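Local coordinates for decapping nuclease RAI1 (Candida albicans, PDB 5BUD), which removes NAD caps from the 5' ends of RNAs with the help of divalent metal ions, and binds and stimulates the exoribonuclease RAT1, at residues W328-T339 and L351-L362. Sequence-based numbering, arbitrary orientation.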
# COMPACT_ATOMS: atom_id res chain seq x y z
N TRP A 328 -14.90 11.44 -0.53
CA TRP A 328 -15.30 10.42 0.41
C TRP A 328 -14.16 10.22 1.43
O TRP A 328 -14.40 10.18 2.62
CB TRP A 328 -15.63 9.11 -0.34
CG TRP A 328 -15.51 7.89 0.51
CD1 TRP A 328 -14.54 6.96 0.43
CD2 TRP A 328 -16.40 7.46 1.55
NE1 TRP A 328 -14.74 5.97 1.37
CE2 TRP A 328 -15.87 6.26 2.08
CE3 TRP A 328 -17.56 8.00 2.12
CZ2 TRP A 328 -16.49 5.56 3.13
CZ3 TRP A 328 -18.18 7.31 3.18
CH2 TRP A 328 -17.63 6.10 3.68
N TYR A 329 -12.93 10.10 0.95
CA TYR A 329 -11.76 9.86 1.84
C TYR A 329 -11.66 11.02 2.84
O TYR A 329 -11.54 10.78 4.04
CB TYR A 329 -10.49 9.69 0.99
CG TYR A 329 -9.15 9.80 1.68
CD1 TYR A 329 -8.70 8.81 2.55
CD2 TYR A 329 -8.30 10.86 1.39
CE1 TYR A 329 -7.44 8.92 3.15
CE2 TYR A 329 -7.06 10.97 1.98
CZ TYR A 329 -6.63 10.00 2.86
OH TYR A 329 -5.39 10.13 3.43
N GLY A 330 -11.80 12.25 2.35
CA GLY A 330 -11.77 13.43 3.22
C GLY A 330 -12.86 13.46 4.28
O GLY A 330 -12.62 13.87 5.41
N ALA A 331 -14.06 13.00 3.92
CA ALA A 331 -15.18 12.90 4.87
C ALA A 331 -14.87 11.85 5.94
O ALA A 331 -15.04 12.10 7.13
CB ALA A 331 -16.44 12.55 4.12
N VAL A 332 -14.36 10.70 5.51
CA VAL A 332 -14.00 9.64 6.46
C VAL A 332 -12.99 10.14 7.49
O VAL A 332 -13.21 9.99 8.67
CB VAL A 332 -13.42 8.39 5.76
CG1 VAL A 332 -12.82 7.41 6.77
CG2 VAL A 332 -14.49 7.69 4.95
N VAL A 333 -11.86 10.70 7.04
CA VAL A 333 -10.77 11.03 7.99
C VAL A 333 -11.13 12.20 8.91
O VAL A 333 -10.77 12.20 10.09
CB VAL A 333 -9.42 11.31 7.29
CG1 VAL A 333 -8.99 10.06 6.52
CG2 VAL A 333 -9.51 12.54 6.40
N ASP A 334 -11.87 13.19 8.39
CA ASP A 334 -12.44 14.20 9.25
C ASP A 334 -13.40 13.60 10.31
O ASP A 334 -13.39 14.02 11.46
CB ASP A 334 -13.17 15.28 8.45
CG ASP A 334 -13.61 16.43 9.33
OD1 ASP A 334 -12.76 17.27 9.71
OD2 ASP A 334 -14.81 16.46 9.66
N TRP A 335 -14.20 12.62 9.93
CA TRP A 335 -15.13 11.95 10.86
C TRP A 335 -14.33 11.24 11.95
O TRP A 335 -14.56 11.47 13.15
CB TRP A 335 -16.05 11.00 10.07
CG TRP A 335 -17.03 10.18 10.85
CD1 TRP A 335 -18.15 10.62 11.52
CD2 TRP A 335 -17.02 8.76 10.98
NE1 TRP A 335 -18.82 9.55 12.06
CE2 TRP A 335 -18.14 8.40 11.75
CE3 TRP A 335 -16.16 7.75 10.52
CZ2 TRP A 335 -18.43 7.07 12.08
CZ3 TRP A 335 -16.44 6.42 10.86
CH2 TRP A 335 -17.57 6.10 11.63
N LEU A 336 -13.33 10.46 11.56
CA LEU A 336 -12.46 9.82 12.56
C LEU A 336 -11.80 10.86 13.49
O LEU A 336 -11.68 10.63 14.69
CB LEU A 336 -11.38 8.99 11.89
CG LEU A 336 -11.82 7.76 11.11
CD1 LEU A 336 -10.65 7.21 10.31
CD2 LEU A 336 -12.40 6.72 12.05
N ASN A 337 -11.39 11.99 12.92
CA ASN A 337 -10.65 13.00 13.65
C ASN A 337 -11.48 13.82 14.64
O ASN A 337 -10.92 14.43 15.53
CB ASN A 337 -9.94 13.96 12.68
CG ASN A 337 -8.86 14.79 13.36
OD1 ASN A 337 -7.99 14.26 14.05
ND2 ASN A 337 -8.94 16.10 13.19
N THR A 338 -12.80 13.84 14.48
CA THR A 338 -13.68 14.63 15.37
C THR A 338 -14.61 13.76 16.23
O THR A 338 -15.27 14.27 17.13
CB THR A 338 -14.51 15.64 14.55
OG1 THR A 338 -15.25 14.95 13.56
CG2 THR A 338 -13.60 16.63 13.84
N THR A 339 -14.65 12.46 15.96
CA THR A 339 -15.57 11.55 16.59
C THR A 339 -14.92 10.84 17.75
O THR A 339 -15.56 10.65 18.78
CB THR A 339 -16.09 10.50 15.56
OG1 THR A 339 -17.11 11.09 14.75
CG2 THR A 339 -16.67 9.25 16.24
N LEU A 351 -13.40 -0.25 13.33
CA LEU A 351 -13.91 0.53 12.23
C LEU A 351 -14.21 -0.48 11.13
O LEU A 351 -13.33 -1.21 10.71
CB LEU A 351 -12.87 1.54 11.75
CG LEU A 351 -13.15 2.40 10.52
CD1 LEU A 351 -14.44 3.18 10.65
CD2 LEU A 351 -12.00 3.36 10.29
N LYS A 352 -15.46 -0.55 10.69
CA LYS A 352 -15.89 -1.62 9.81
C LYS A 352 -16.71 -1.07 8.65
O LYS A 352 -17.66 -0.32 8.86
CB LYS A 352 -16.72 -2.64 10.61
CG LYS A 352 -17.45 -3.71 9.79
CD LYS A 352 -18.30 -4.61 10.68
CE LYS A 352 -18.64 -5.92 10.00
NZ LYS A 352 -17.55 -6.93 10.08
N TYR A 353 -16.33 -1.44 7.43
CA TYR A 353 -17.21 -1.30 6.28
C TYR A 353 -17.82 -2.68 6.00
O TYR A 353 -17.09 -3.65 5.77
CB TYR A 353 -16.48 -0.82 5.04
CG TYR A 353 -17.33 -0.90 3.83
CD1 TYR A 353 -18.52 -0.17 3.74
CD2 TYR A 353 -16.99 -1.71 2.77
CE1 TYR A 353 -19.33 -0.26 2.63
CE2 TYR A 353 -17.80 -1.80 1.65
CZ TYR A 353 -18.97 -1.07 1.58
OH TYR A 353 -19.78 -1.18 0.48
N ASP A 354 -19.16 -2.73 6.08
CA ASP A 354 -19.96 -3.96 5.91
C ASP A 354 -20.72 -3.83 4.58
O ASP A 354 -21.66 -3.03 4.49
CB ASP A 354 -20.96 -4.10 7.06
CG ASP A 354 -21.75 -5.42 7.02
OD1 ASP A 354 -21.93 -6.00 5.93
OD2 ASP A 354 -22.18 -5.90 8.09
N PRO A 355 -20.28 -4.56 3.53
CA PRO A 355 -20.94 -4.46 2.23
C PRO A 355 -22.36 -5.03 2.17
O PRO A 355 -23.10 -4.66 1.26
CB PRO A 355 -20.06 -5.30 1.29
CG PRO A 355 -18.87 -5.72 2.07
CD PRO A 355 -19.17 -5.53 3.52
N VAL A 356 -22.73 -5.95 3.06
CA VAL A 356 -24.09 -6.51 2.97
C VAL A 356 -25.07 -5.52 3.60
O VAL A 356 -26.10 -5.21 3.01
CB VAL A 356 -24.23 -7.96 3.53
CG1 VAL A 356 -23.02 -8.81 3.17
CG2 VAL A 356 -24.48 -7.98 5.03
N ARG A 357 -24.72 -4.98 4.76
CA ARG A 357 -25.55 -3.97 5.41
C ARG A 357 -25.31 -2.56 4.84
O ARG A 357 -26.04 -1.65 5.20
CB ARG A 357 -25.32 -3.95 6.92
CG ARG A 357 -26.01 -5.06 7.70
CD ARG A 357 -25.66 -4.99 9.19
NE ARG A 357 -25.85 -3.66 9.78
CZ ARG A 357 -24.88 -2.78 10.06
NH1 ARG A 357 -23.60 -3.05 9.82
NH2 ARG A 357 -25.19 -1.60 10.59
N LYS A 358 -24.30 -2.37 3.98
CA LYS A 358 -23.97 -1.06 3.39
C LYS A 358 -23.77 0.01 4.46
O LYS A 358 -24.40 1.07 4.44
CB LYS A 358 -25.06 -0.56 2.41
CG LYS A 358 -25.84 -1.61 1.64
CD LYS A 358 -24.99 -2.42 0.70
CE LYS A 358 -25.83 -3.27 -0.26
NZ LYS A 358 -26.67 -2.45 -1.18
N SER A 359 -22.88 -0.27 5.41
CA SER A 359 -22.68 0.60 6.54
C SER A 359 -21.19 0.78 6.83
O SER A 359 -20.40 -0.10 6.54
CB SER A 359 -23.37 0.01 7.77
OG SER A 359 -22.84 -1.25 8.12
N PHE A 360 -20.86 1.94 7.37
CA PHE A 360 -19.51 2.33 7.72
C PHE A 360 -19.58 2.80 9.17
O PHE A 360 -20.14 3.85 9.44
CB PHE A 360 -19.05 3.45 6.79
CG PHE A 360 -17.56 3.66 6.80
CD1 PHE A 360 -16.74 2.89 5.97
CD2 PHE A 360 -16.98 4.61 7.63
CE1 PHE A 360 -15.36 3.07 5.98
CE2 PHE A 360 -15.60 4.78 7.64
CZ PHE A 360 -14.80 4.01 6.81
N THR A 361 -19.03 2.01 10.10
CA THR A 361 -19.28 2.19 11.52
C THR A 361 -18.06 2.06 12.43
O THR A 361 -17.11 1.34 12.15
CB THR A 361 -20.30 1.15 12.03
OG1 THR A 361 -19.73 -0.16 11.99
CG2 THR A 361 -21.58 1.19 11.19
N LEU A 362 -18.17 2.73 13.57
CA LEU A 362 -17.18 2.73 14.60
C LEU A 362 -17.89 2.21 15.87
O LEU A 362 -18.89 2.78 16.29
CB LEU A 362 -16.73 4.16 14.80
CG LEU A 362 -15.31 4.60 15.11
CD1 LEU A 362 -14.27 3.77 14.40
CD2 LEU A 362 -15.21 6.08 14.77
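Trp328 drives the edge of its six-membered ring into one face of Phe360 in a T-shaped pair, the centroids 5.2 Å apart and the planes at 81°. Trp328 CZ2 stands above the rim of that face rather than over its middle, while Val332 CG2 lies on a face of the indole. At the edge of the Phe360 ring sits Trp335, whose CZ3 comes within 3.7 Å of Phe360 CE2; the two planes, at 54°, are neither stacked nor perpendicular. The Trp335 indole in turn carries Leu362 CD2 over one face, a CH-pi contact 4.3 Å from the centroid of its six-membered ring, and meets Leu351 CD1 in its plane at the edge. Both tryptophans have CG anti to the backbone N, which lets rings two turns apart on the helix reach Phe360.

The arrangement illustrates how a helix packs on a beta hairpin in the PD-(D/E)XK nuclease domain of this family. Segment 328-339 of helix 322-339 runs at 24° to strand 359-362, the axes 11.1 Å apart at closest approach, well away from the manganese site. Strand 349-354 pairs with strand 121-128, and strand 359-364 with the short strand 4-5.

Farther along the helix the contact becomes aliphatic: Leu336 CD2 meets Leu351 CD2 tip to tip at 3.8 Å, and Thr339 CG2 reaches Leu362 CD2. Beyond the packed face, the hairpin turn closes with a G1 beta bulge, where Lys358 and Ser359 lie across from the single residue Asp354. Asp354 OD1 accepts from Val356 N in an Asx turn, and Arg357 N reaches it from above the carboxylate plane.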